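Local coordinates for protein nicastrin (PDB 4R12) that probably serves as an essential subunit of gamma-secretase, the complex that cleaves membrane proteins such as Notch and APP within the membrane, at residues A[34-39]-A[141-146]; A[133-138]-A[224-229]; A[206-211]-A[260-265]. All coordinates share one frame; numbering follows the deposited sequence.

Contacts 1 and 2 are neighbours, their centres about 10 Å apart, while contact 3 lies across the chain's centre, about 47 Å from contact 1 and 40 Å from contact 2. The touching residues of contacts 1 and 2 are mostly buried. Contact 1 stays inside the small lobe and is knit by a disulfide cysteine, a proline and an isoleucine. Contact 2 brings a small-lobe loop against a large-lobe loop through phenylalanine rings, and borders contact 1, where Gly35 N lies 2.8 Å from Phe137 O, probably a hydrogen bond. Neither has a hydrogen bond between its segments. Contact 3, farthest from the chain's centre, adds a carboxylate bond to apolar packing; Ile208, Glu262 and Val264 are buried, its glycan-side rim more exposed.

Contact 1 (A[34-39]-A[141-146]); sequences FGCSSK and FPIFAI
Cys36 and Ile143 make the apolar half of this contact. The sulfur SG of Cys36 lies alongside the longer branch of Ile143, 3.8 Å from CG1 and nearly as close to CD1. Both side chains run beside their own backbone N: SG is anti to the carbonyl carbon of Cys36 (chi1 -35°, well short of a full stagger), and CG1 of Ile143 does the same. SG is also tied to Cys24 on strand 21-29 by a disulfide, and Ile143 itself touches Cys24, so the isoleucine packs against both halves of the bridge. Cys36 CB adds a packing contact of its own, 3.5 Å from Phe141 O.

Further along, the proline ring takes over. Pro142 turns CG and CB toward Ser38, with CG 3.8 Å from Ser38 CB and CD 3.7 Å from Ser38 CA. The serine meets the ring mainly with CA and CB; its hydroxyl turns to other partners, OG bonding to Lys39 O and to the backbone N of Ser175.

Two backbone polar atoms come close without pairing: Ser37 O sits 3.2 Å from Pro142 N, which has no hydrogen to give. Ser37 OG meanwhile bonds to Ser38 O at 2.8 Å, in the carbonyl plane and on a lone pair.

The contact lays the 34-39 loop over the start of strand 143-146 in the small lobe. With no hydrogen bond between the two segments, it is held by van der Waals packing beside a covalent disulfide, while the serines bond within their own loop and to the 175-177 region.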
loop_
_atom_site.group_PDB
_atom_site.type_symbol
_atom_site.label_atom_id
_atom_site.label_comp_id
_atom_site.label_asym_id
_atom_site.label_seq_id
_atom_site.Cartn_x
_atom_site.Cartn_y
_atom_site.Cartn_z
ATOM N N PHE A 34 -9.235 -12.384 -10.995
ATOM C CA PHE A 34 -10.253 -11.650 -10.263
ATOM C C PHE A 34 -10.259 -10.201 -10.714
ATOM O O PHE A 34 -9.396 -9.774 -11.485
ATOM C CB PHE A 34 -10.047 -11.770 -8.736
ATOM C CG PHE A 34 -8.738 -11.200 -8.221
ATOM C CD1 PHE A 34 -7.607 -12.004 -8.110
ATOM C CD2 PHE A 34 -8.658 -9.882 -7.783
ATOM C CE1 PHE A 34 -6.405 -11.486 -7.593
ATOM C CE2 PHE A 34 -7.458 -9.354 -7.276
ATOM C CZ PHE A 34 -6.333 -10.168 -7.184
ATOM N N GLY A 35 -11.262 -9.454 -10.272
ATOM C CA GLY A 35 -11.445 -8.108 -10.773
ATOM C C GLY A 35 -12.287 -8.109 -12.034
ATOM O O GLY A 35 -12.965 -9.097 -12.356
ATOM N N CYS A 36 -12.224 -7.009 -12.772
ATOM C CA CYS A 36 -13.216 -6.730 -13.798
ATOM C C CYS A 36 -12.587 -6.336 -15.128
ATOM O O CYS A 36 -11.421 -5.954 -15.196
ATOM C CB CYS A 36 -14.142 -5.598 -13.347
ATOM S SG CYS A 36 -14.513 -5.540 -11.577
ATOM N N SER A 37 -13.400 -6.404 -16.171
ATOM C CA SER A 37 -13.034 -5.887 -17.472
ATOM C C SER A 37 -14.298 -5.522 -18.226
ATOM O O SER A 37 -15.350 -6.113 -17.999
ATOM C CB SER A 37 -12.227 -6.917 -18.266
ATOM O OG SER A 37 -11.922 -6.423 -19.558
ATOM N N SER A 38 -14.203 -4.537 -19.108
ATOM C CA SER A 38 -15.266 -4.341 -20.077
ATOM C C SER A 38 -15.066 -5.321 -21.224
ATOM O O SER A 38 -13.997 -5.929 -21.363
ATOM C CB SER A 38 -15.284 -2.901 -20.601
ATOM O OG SER A 38 -14.130 -2.635 -21.372
ATOM N N LYS A 39 -16.104 -5.496 -22.032
ATOM C CA LYS A 39 -15.945 -6.203 -23.289
ATOM C C LYS A 39 -15.076 -5.356 -24.206
ATOM O O LYS A 39 -14.874 -4.147 -23.973
ATOM C CB LYS A 39 -17.303 -6.486 -23.943
ATOM C CG LYS A 39 -18.110 -7.602 -23.277
ATOM C CD LYS A 39 -17.544 -8.969 -23.615
ATOM C CE LYS A 39 -18.363 -10.115 -23.009
ATOM N NZ LYS A 39 -19.758 -9.689 -22.707
ATOM N N PHE A 141 -18.052 -7.902 -16.439
ATOM C CA PHE A 141 -18.534 -6.585 -16.832
ATOM C C PHE A 141 -17.727 -5.550 -16.063
ATOM O O PHE A 141 -17.182 -5.868 -15.005
ATOM C CB PHE A 141 -20.037 -6.431 -16.546
ATOM C CG PHE A 141 -20.437 -6.769 -15.128
ATOM C CD1 PHE A 141 -20.256 -5.854 -14.093
ATOM C CD2 PHE A 141 -21.016 -7.995 -14.830
ATOM C CE1 PHE A 141 -20.630 -6.175 -12.796
ATOM C CE2 PHE A 141 -21.399 -8.311 -13.536
ATOM C CZ PHE A 141 -21.207 -7.402 -12.519
ATOM N N PRO A 142 -17.643 -4.316 -16.581
ATOM C CA PRO A 142 -16.814 -3.329 -15.885
ATOM C C PRO A 142 -17.512 -2.723 -14.666
ATOM O O PRO A 142 -18.745 -2.603 -14.624
ATOM C CB PRO A 142 -16.568 -2.271 -16.958
ATOM C CG PRO A 142 -17.795 -2.339 -17.817
ATOM C CD PRO A 142 -18.210 -3.780 -17.831
ATOM N N ILE A 143 -16.710 -2.363 -13.669
ATOM C CA ILE A 143 -17.203 -1.645 -12.511
ATOM C C ILE A 143 -16.323 -0.408 -12.304
ATOM O O ILE A 143 -15.092 -0.515 -12.243
ATOM C CB ILE A 143 -17.211 -2.528 -11.226
ATOM C CG1 ILE A 143 -17.914 -3.865 -11.500
ATOM C CG2 ILE A 143 -17.897 -1.800 -10.072
ATOM C CD1 ILE A 143 -18.052 -4.766 -10.262
ATOM N N PHE A 144 -16.954 0.761 -12.255
ATOM C CA PHE A 144 -16.254 2.013 -11.941
ATOM C C PHE A 144 -16.801 2.653 -10.677
ATOM O O PHE A 144 -18.021 2.698 -10.476
ATOM C CB PHE A 144 -16.404 3.055 -13.063
ATOM C CG PHE A 144 -15.616 2.769 -14.317
ATOM C CD1 PHE A 144 -15.675 1.542 -14.940
ATOM C CD2 PHE A 144 -14.883 3.776 -14.920
ATOM C CE1 PHE A 144 -14.983 1.308 -16.126
ATOM C CE2 PHE A 144 -14.190 3.546 -16.106
ATOM C CZ PHE A 144 -14.243 2.306 -16.705
ATOM N N ALA A 145 -15.909 3.208 -9.858
ATOM C CA ALA A 145 -16.311 4.216 -8.902
ATOM C C ALA A 145 -16.086 5.592 -9.535
ATOM O O ALA A 145 -15.326 5.726 -10.499
ATOM C CB ALA A 145 -15.527 4.088 -7.592
ATOM N N ILE A 146 -16.753 6.605 -8.995
ATOM C CA ILE A 146 -16.620 7.970 -9.492
ATOM C C ILE A 146 -16.507 8.904 -8.299
ATOM O O ILE A 146 -16.953 8.560 -7.203
ATOM C CB ILE A 146 -17.812 8.390 -10.382
ATOM C CG1 ILE A 146 -19.131 7.890 -9.787
ATOM C CG2 ILE A 146 -17.629 7.859 -11.814
ATOM C CD1 ILE A 146 -20.348 8.395 -10.515
#

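Contact 2 (A[133-138]-A[224-229]); sequences GFTYFS and TAFFRD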
loop_
_atom_site.group_PDB
_atom_site.type_symbol
_atom_site.label_atom_id
_atom_site.label_comp_id
_atom_site.label_asym_id
_atom_site.label_seq_id
_atom_site.Cartn_x
_atom_site.Cartn_y
_atom_site.Cartn_z
ATOM N N GLY A 133 -14.605 -10.734 1.075
ATOM C CA GLY A 133 -13.754 -11.169 -0.022
ATOM C C GLY A 133 -14.196 -10.749 -1.421
ATOM O O GLY A 133 -13.736 -11.293 -2.410
ATOM N N PHE A 134 -15.075 -9.763 -1.488
ATOM C CA PHE A 134 -15.627 -9.254 -2.738
ATOM C C PHE A 134 -14.574 -8.899 -3.809
ATOM O O PHE A 134 -14.829 -9.035 -5.009
ATOM C CB PHE A 134 -16.475 -8.031 -2.419
ATOM C CG PHE A 134 -17.445 -7.648 -3.491
ATOM C CD1 PHE A 134 -17.952 -8.583 -4.365
ATOM C CD2 PHE A 134 -17.856 -6.328 -3.606
ATOM C CE1 PHE A 134 -18.868 -8.220 -5.336
ATOM C CE2 PHE A 134 -18.766 -5.960 -4.573
ATOM C CZ PHE A 134 -19.267 -6.909 -5.443
ATOM N N THR A 135 -13.404 -8.433 -3.379
ATOM C CA THR A 135 -12.357 -8.054 -4.330
ATOM C C THR A 135 -11.908 -9.237 -5.190
ATOM O O THR A 135 -11.585 -9.066 -6.370
ATOM C CB THR A 135 -11.129 -7.448 -3.600
ATOM O OG1 THR A 135 -11.514 -6.201 -3.021
ATOM C CG2 THR A 135 -9.980 -7.189 -4.573
ATOM N N TYR A 136 -11.942 -10.439 -4.615
ATOM C CA TYR A 136 -11.379 -11.616 -5.273
ATOM C C TYR A 136 -12.393 -12.417 -6.067
ATOM O O TYR A 136 -12.276 -13.619 -6.182
ATOM C CB TYR A 136 -10.696 -12.503 -4.227
ATOM C CG TYR A 136 -9.695 -11.693 -3.457
ATOM C CD1 TYR A 136 -8.565 -11.189 -4.091
ATOM C CD2 TYR A 136 -9.891 -11.385 -2.114
ATOM C CE1 TYR A 136 -7.650 -10.418 -3.418
ATOM C CE2 TYR A 136 -8.973 -10.611 -1.427
ATOM C CZ TYR A 136 -7.852 -10.129 -2.089
ATOM O OH TYR A 136 -6.917 -9.349 -1.436
ATOM N N PHE A 137 -13.382 -11.738 -6.630
ATOM C CA PHE A 137 -14.307 -12.358 -7.575
ATOM C C PHE A 137 -13.987 -11.908 -8.995
ATOM O O PHE A 137 -13.421 -10.830 -9.204
ATOM C CB PHE A 137 -15.747 -12.008 -7.223
ATOM C CG PHE A 137 -16.273 -12.758 -6.039
ATOM C CD1 PHE A 137 -15.993 -12.329 -4.750
ATOM C CD2 PHE A 137 -17.032 -13.912 -6.215
ATOM C CE1 PHE A 137 -16.473 -13.042 -3.646
ATOM C CE2 PHE A 137 -17.517 -14.622 -5.121
ATOM C CZ PHE A 137 -17.239 -14.186 -3.837
ATOM N N SER A 138 -14.353 -12.731 -9.970
ATOM C CA SER A 138 -14.102 -12.424 -11.369
ATOM C C SER A 138 -15.354 -11.892 -12.054
ATOM O O SER A 138 -16.311 -12.632 -12.279
ATOM C CB SER A 138 -13.592 -13.666 -12.113
ATOM O OG SER A 138 -13.333 -13.348 -13.468
ATOM N N THR A 224 -4.305 -1.776 -0.423
ATOM C CA THR A 224 -5.221 -2.477 -1.326
ATOM C C THR A 224 -6.601 -1.857 -1.286
ATOM O O THR A 224 -6.942 -1.136 -0.356
ATOM C CB THR A 224 -5.367 -3.969 -0.981
ATOM O OG1 THR A 224 -5.716 -4.107 0.406
ATOM C CG2 THR A 224 -4.082 -4.722 -1.270
ATOM N N ALA A 225 -7.394 -2.176 -2.306
ATOM C CA ALA A 225 -8.774 -1.732 -2.406
ATOM C C ALA A 225 -9.445 -2.459 -3.566
ATOM O O ALA A 225 -8.769 -3.072 -4.403
ATOM C CB ALA A 225 -8.856 -0.239 -2.604
ATOM N N PHE A 226 -10.770 -2.408 -3.598
ATOM C CA PHE A 226 -11.526 -2.919 -4.735
ATOM C C PHE A 226 -11.185 -2.015 -5.919
ATOM O O PHE A 226 -10.881 -2.490 -7.004
ATOM C CB PHE A 226 -13.031 -2.916 -4.455
ATOM C CG PHE A 226 -13.845 -3.696 -5.460
ATOM C CD1 PHE A 226 -14.204 -3.127 -6.671
ATOM C CD2 PHE A 226 -14.249 -4.999 -5.182
ATOM C CE1 PHE A 226 -14.957 -3.834 -7.596
ATOM C CE2 PHE A 226 -15.007 -5.725 -6.107
ATOM C CZ PHE A 226 -15.357 -5.138 -7.310
ATOM N N PHE A 227 -11.246 -0.709 -5.674
ATOM C CA PHE A 227 -10.879 0.313 -6.665
ATOM C C PHE A 227 -9.506 0.850 -6.307
ATOM O O PHE A 227 -9.385 1.715 -5.438
ATOM C CB PHE A 227 -11.911 1.456 -6.690
ATOM C CG PHE A 227 -13.307 0.991 -6.983
ATOM C CD1 PHE A 227 -13.653 0.570 -8.258
ATOM C CD2 PHE A 227 -14.259 0.946 -5.990
ATOM C CE1 PHE A 227 -14.936 0.113 -8.533
ATOM C CE2 PHE A 227 -15.541 0.499 -6.260
ATOM C CZ PHE A 227 -15.882 0.086 -7.536
ATOM N N ARG A 228 -8.470 0.343 -6.964
ATOM C CA ARG A 228 -7.114 0.570 -6.476
ATOM C C ARG A 228 -6.606 2.011 -6.654
ATOM O O ARG A 228 -5.630 2.407 -5.995
ATOM C CB ARG A 228 -6.160 -0.448 -7.124
ATOM C CG ARG A 228 -6.331 -1.863 -6.487
ATOM C CD ARG A 228 -5.645 -2.983 -7.270
ATOM N NE ARG A 228 -6.432 -3.444 -8.419
ATOM C CZ ARG A 228 -7.460 -4.290 -8.340
ATOM N NH1 ARG A 228 -7.844 -4.777 -7.163
ATOM N NH2 ARG A 228 -8.117 -4.650 -9.448
ATOM N N ASP A 229 -7.261 2.805 -7.497
ATOM C CA ASP A 229 -6.918 4.230 -7.576
ATOM C C ASP A 229 -7.389 4.975 -6.329
ATOM O O ASP A 229 -7.034 6.130 -6.131
ATOM C CB ASP A 229 -7.521 4.888 -8.815
ATOM C CG ASP A 229 -6.922 4.357 -10.098
ATOM O OD1 ASP A 229 -5.675 4.283 -10.192
ATOM O OD2 ASP A 229 -7.705 3.976 -10.998
#
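Phe134 and Phe226 form the tight part of the contact. CE2 of Phe226 sits over one face of the Phe134 ring, displaced toward its rim and 3.8 Å from Phe134 CD2. The rings meet obliquely, planes at 34° and centroids 5.1 Å apart. CG is anti to the backbone N in both residues (chi1 -162° in Phe134, -168° in Phe226), which carries each ring toward the other segment. Phe134 O comes up at the edge of the Phe226 ring, near its plane, 3.5 Å from CE2, where the ring hydrogens should be slightly positive. Phe77 joins the group, edge-to-face with Phe226 and inclined to Phe134.

Thr135 fills in beside this pair and runs past Phe226 in the opposite direction. Its OG1 lies 3.7 Å from Phe226 CD2, approaching the ring obliquely.

The looser margin is at Arg228, whose chain bends at chi3. NH1 is 4.1 Å from Thr135 CG2, the methyl lying at the edge of the guanidinium, near its plane. NH2 of the same group bonds to Thr25 OG1. The 133-138 loop becomes partly exposed at Tyr136 and Phe137, away from the ring pair.

Here the small-lobe loop 133-138 meets the large-lobe loop 224-229, joining the two lobes through aromatic packing. No hydrogen bond spans the two segments, so shape and ring contacts hold them together, while the guanidinium gives its NH2 hydrogen bond to Thr25 on strand 21-29.

Contact 3 (A[206-211]-A[260-265]); sequences SKIDKE and NKEVVF. With NAG (2-acetamido-2-deoxy-beta-D-glucopyranose), chain B.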
loop_
_atom_site.group_PDB
_atom_site.type_symbol
_atom_site.label_atom_id
_atom_site.label_comp_id
_atom_site.label_asym_id
_atom_site.label_seq_id
_atom_site.Cartn_x
_atom_site.Cartn_y
_atom_site.Cartn_z
ATOM N N SER A 206 26.319 7.930 6.737
ATOM C CA SER A 206 26.726 8.044 5.338
ATOM C C SER A 206 27.201 6.680 4.841
ATOM O O SER A 206 27.036 6.316 3.677
ATOM C CB SER A 206 27.825 9.103 5.174
ATOM O OG SER A 206 29.037 8.700 5.788
ATOM N N LYS A 207 27.782 5.912 5.750
ATOM C CA LYS A 207 28.070 4.522 5.465
ATOM C C LYS A 207 27.867 3.729 6.752
ATOM O O LYS A 207 28.311 4.141 7.825
ATOM C CB LYS A 207 29.491 4.361 4.910
ATOM C CG LYS A 207 29.896 2.920 4.598
ATOM C CD LYS A 207 31.352 2.854 4.148
ATOM C CE LYS A 207 31.927 1.445 4.258
ATOM N NZ LYS A 207 31.364 0.526 3.234
ATOM N N ILE A 208 27.151 2.621 6.651
ATOM C CA ILE A 208 26.868 1.811 7.828
ATOM C C ILE A 208 28.160 1.156 8.319
ATOM O O ILE A 208 28.929 0.600 7.530
ATOM C CB ILE A 208 25.781 0.752 7.532
ATOM C CG1 ILE A 208 24.404 1.425 7.426
ATOM C CG2 ILE A 208 25.752 -0.323 8.616
ATOM C CD1 ILE A 208 23.332 0.537 6.817
ATOM N N ASP A 209 28.409 1.279 9.622
ATOM C CA ASP A 209 29.561 0.659 10.278
ATOM C C ASP A 209 29.327 -0.844 10.365
ATOM O O ASP A 209 28.451 -1.291 11.107
ATOM C CB ASP A 209 29.750 1.279 11.672
ATOM C CG ASP A 209 30.977 0.750 12.413
ATOM O OD1 ASP A 209 31.631 -0.207 11.947
ATOM O OD2 ASP A 209 31.272 1.297 13.494
ATOM N N LYS A 210 30.093 -1.643 9.626
ATOM C CA LYS A 210 29.759 -3.066 9.576
ATOM C C LYS A 210 30.105 -3.808 10.871
ATOM O O LYS A 210 29.862 -5.000 10.982
ATOM C CB LYS A 210 30.420 -3.754 8.373
ATOM C CG LYS A 210 29.399 -4.590 7.566
ATOM C CD LYS A 210 29.948 -5.197 6.264
ATOM C CE LYS A 210 30.457 -6.624 6.478
ATOM N NZ LYS A 210 30.026 -7.564 5.401
ATOM N N GLU A 211 30.639 -3.094 11.857
ATOM C CA GLU A 211 30.905 -3.674 13.173
ATOM C C GLU A 211 29.764 -3.442 14.166
ATOM O O GLU A 211 29.727 -4.055 15.236
ATOM C CB GLU A 211 32.195 -3.101 13.753
ATOM C CG GLU A 211 33.444 -3.474 12.981
ATOM C CD GLU A 211 34.686 -2.825 13.557
ATOM O OE1 GLU A 211 34.546 -1.860 14.346
ATOM O OE2 GLU A 211 35.803 -3.280 13.226
ATOM N N ASN A 260 25.092 3.874 19.682
ATOM C CA ASN A 260 26.106 2.835 19.540
ATOM C C ASN A 260 25.624 1.723 18.616
ATOM O O ASN A 260 26.318 0.738 18.398
ATOM C CB ASN A 260 26.508 2.279 20.914
ATOM C CG ASN A 260 25.357 1.608 21.646
ATOM O OD1 ASN A 260 24.193 1.878 21.380
ATOM N ND2 ASN A 260 25.689 0.727 22.584
ATOM N N LYS A 261 24.431 1.903 18.056
ATOM C CA LYS A 261 23.899 0.976 17.063
ATOM C C LYS A 261 23.468 1.730 15.817
ATOM O O LYS A 261 23.162 2.920 15.879
ATOM C CB LYS A 261 22.723 0.188 17.631
ATOM C CG LYS A 261 23.099 -0.727 18.817
ATOM C CD LYS A 261 21.976 -1.695 19.142
ATOM C CE LYS A 261 22.316 -2.558 20.353
ATOM N NZ LYS A 261 21.182 -3.470 20.654
ATOM N N GLU A 262 23.455 1.044 14.682
ATOM C CA GLU A 262 22.942 1.644 13.460
ATOM C C GLU A 262 21.430 1.503 13.436
ATOM O O GLU A 262 20.887 0.509 13.928
ATOM C CB GLU A 262 23.556 0.976 12.227
ATOM C CG GLU A 262 25.056 1.130 12.113
ATOM C CD GLU A 262 25.483 2.495 11.602
ATOM O OE1 GLU A 262 24.614 3.356 11.330
ATOM O OE2 GLU A 262 26.702 2.703 11.463
ATOM N N VAL A 263 20.741 2.491 12.882
ATOM C CA VAL A 263 19.313 2.343 12.654
ATOM C C VAL A 263 19.051 2.392 11.158
ATOM O O VAL A 263 19.505 3.309 10.465
ATOM C CB VAL A 263 18.480 3.429 13.377
ATOM C CG1 VAL A 263 17.006 3.248 13.065
ATOM C CG2 VAL A 263 18.699 3.343 14.887
ATOM N N VAL A 264 18.335 1.387 10.667
ATOM C CA VAL A 264 17.902 1.338 9.279
ATOM C C VAL A 264 16.377 1.402 9.225
ATOM O O VAL A 264 15.692 0.632 9.891
ATOM C CB VAL A 264 18.397 0.059 8.567
ATOM C CG1 VAL A 264 17.708 -0.108 7.215
ATOM C CG2 VAL A 264 19.903 0.100 8.391
ATOM N N PHE A 265 15.857 2.339 8.440
ATOM C CA PHE A 265 14.417 2.464 8.261
ATOM C C PHE A 265 14.054 1.819 6.943
ATOM O O PHE A 265 14.698 2.096 5.923
ATOM C CB PHE A 265 13.984 3.939 8.279
ATOM C CG PHE A 265 14.465 4.699 9.489
ATOM C CD1 PHE A 265 13.738 4.677 10.673
ATOM C CD2 PHE A 265 15.643 5.421 9.445
ATOM C CE1 PHE A 265 14.176 5.369 11.788
ATOM C CE2 PHE A 265 16.091 6.122 10.559
ATOM C CZ PHE A 265 15.351 6.089 11.731
HETATM C C1 NAG B . 28.075 -10.651 9.507
HETATM C C2 NAG B . 29.508 -10.974 9.186
HETATM C C3 NAG B . 30.097 -12.037 10.083
HETATM C C4 NAG B . 29.555 -12.085 11.488
HETATM C C5 NAG B . 28.130 -11.584 11.606
HETATM C C6 NAG B . 27.705 -11.337 13.023
HETATM C C7 NAG B . 30.502 -11.011 7.032
HETATM C C8 NAG B . 30.254 -11.294 5.594
HETATM N N2 NAG B . 29.603 -11.480 7.855
HETATM O O3 NAG B . 31.504 -11.865 10.153
HETATM O O4 NAG B . 29.508 -13.476 11.667
HETATM O O5 NAG B . 28.011 -10.387 10.882
HETATM O O6 NAG B . 28.545 -10.370 13.609
HETATM O O7 NAG B . 31.457 -10.404 7.405
#
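The backbone N of Asp209 donates to the carboxylate of Glu262, so that the main chain of one acidic residue is bound by the side chain of another. The bond is short and nearly straight, 2.9 Å from Asp209 N to Glu262 OE2 with an angle of 171° at the hydrogen, yet the donor comes from above the carboxylate plane, 48° out of it. Glu262 reaches it by a fold in its chain at chi2 (-78°), and its other oxygen, OE1, bonds to Ser205 OG. Two donors therefore grip the buried group, one on each oxygen.

The aspartate's carboxylate swings clear: Asp209 OD2 is 5.2 Å from Glu262 OE2. Its OD1 instead accepts from Glu211 N at 3.1 Å, closing an Asx turn. Asp209 CB stays 3.4 Å from Glu262 OE2.

Apolar packing lines the inner side. Ile208 crosses the glutamate obliquely with its CG2 branch, 3.9 Å from Glu262 CG, and CD1 reaches on to Val264 CG2 at 3.8 Å, the two side chains at about a right angle. At the outer end Lys210 NZ lies 3.7 Å from C8 of a glycan N-acetylglucosamine, a loose approach.

The loop between strands 192-203 and 214-220 is fastened to strand 262-268 of the large lobe. Bonds from Asp209 N and Ser205 OG probably help buried Glu262 keep its charge, though the like charge of Asp209 would probably work against this.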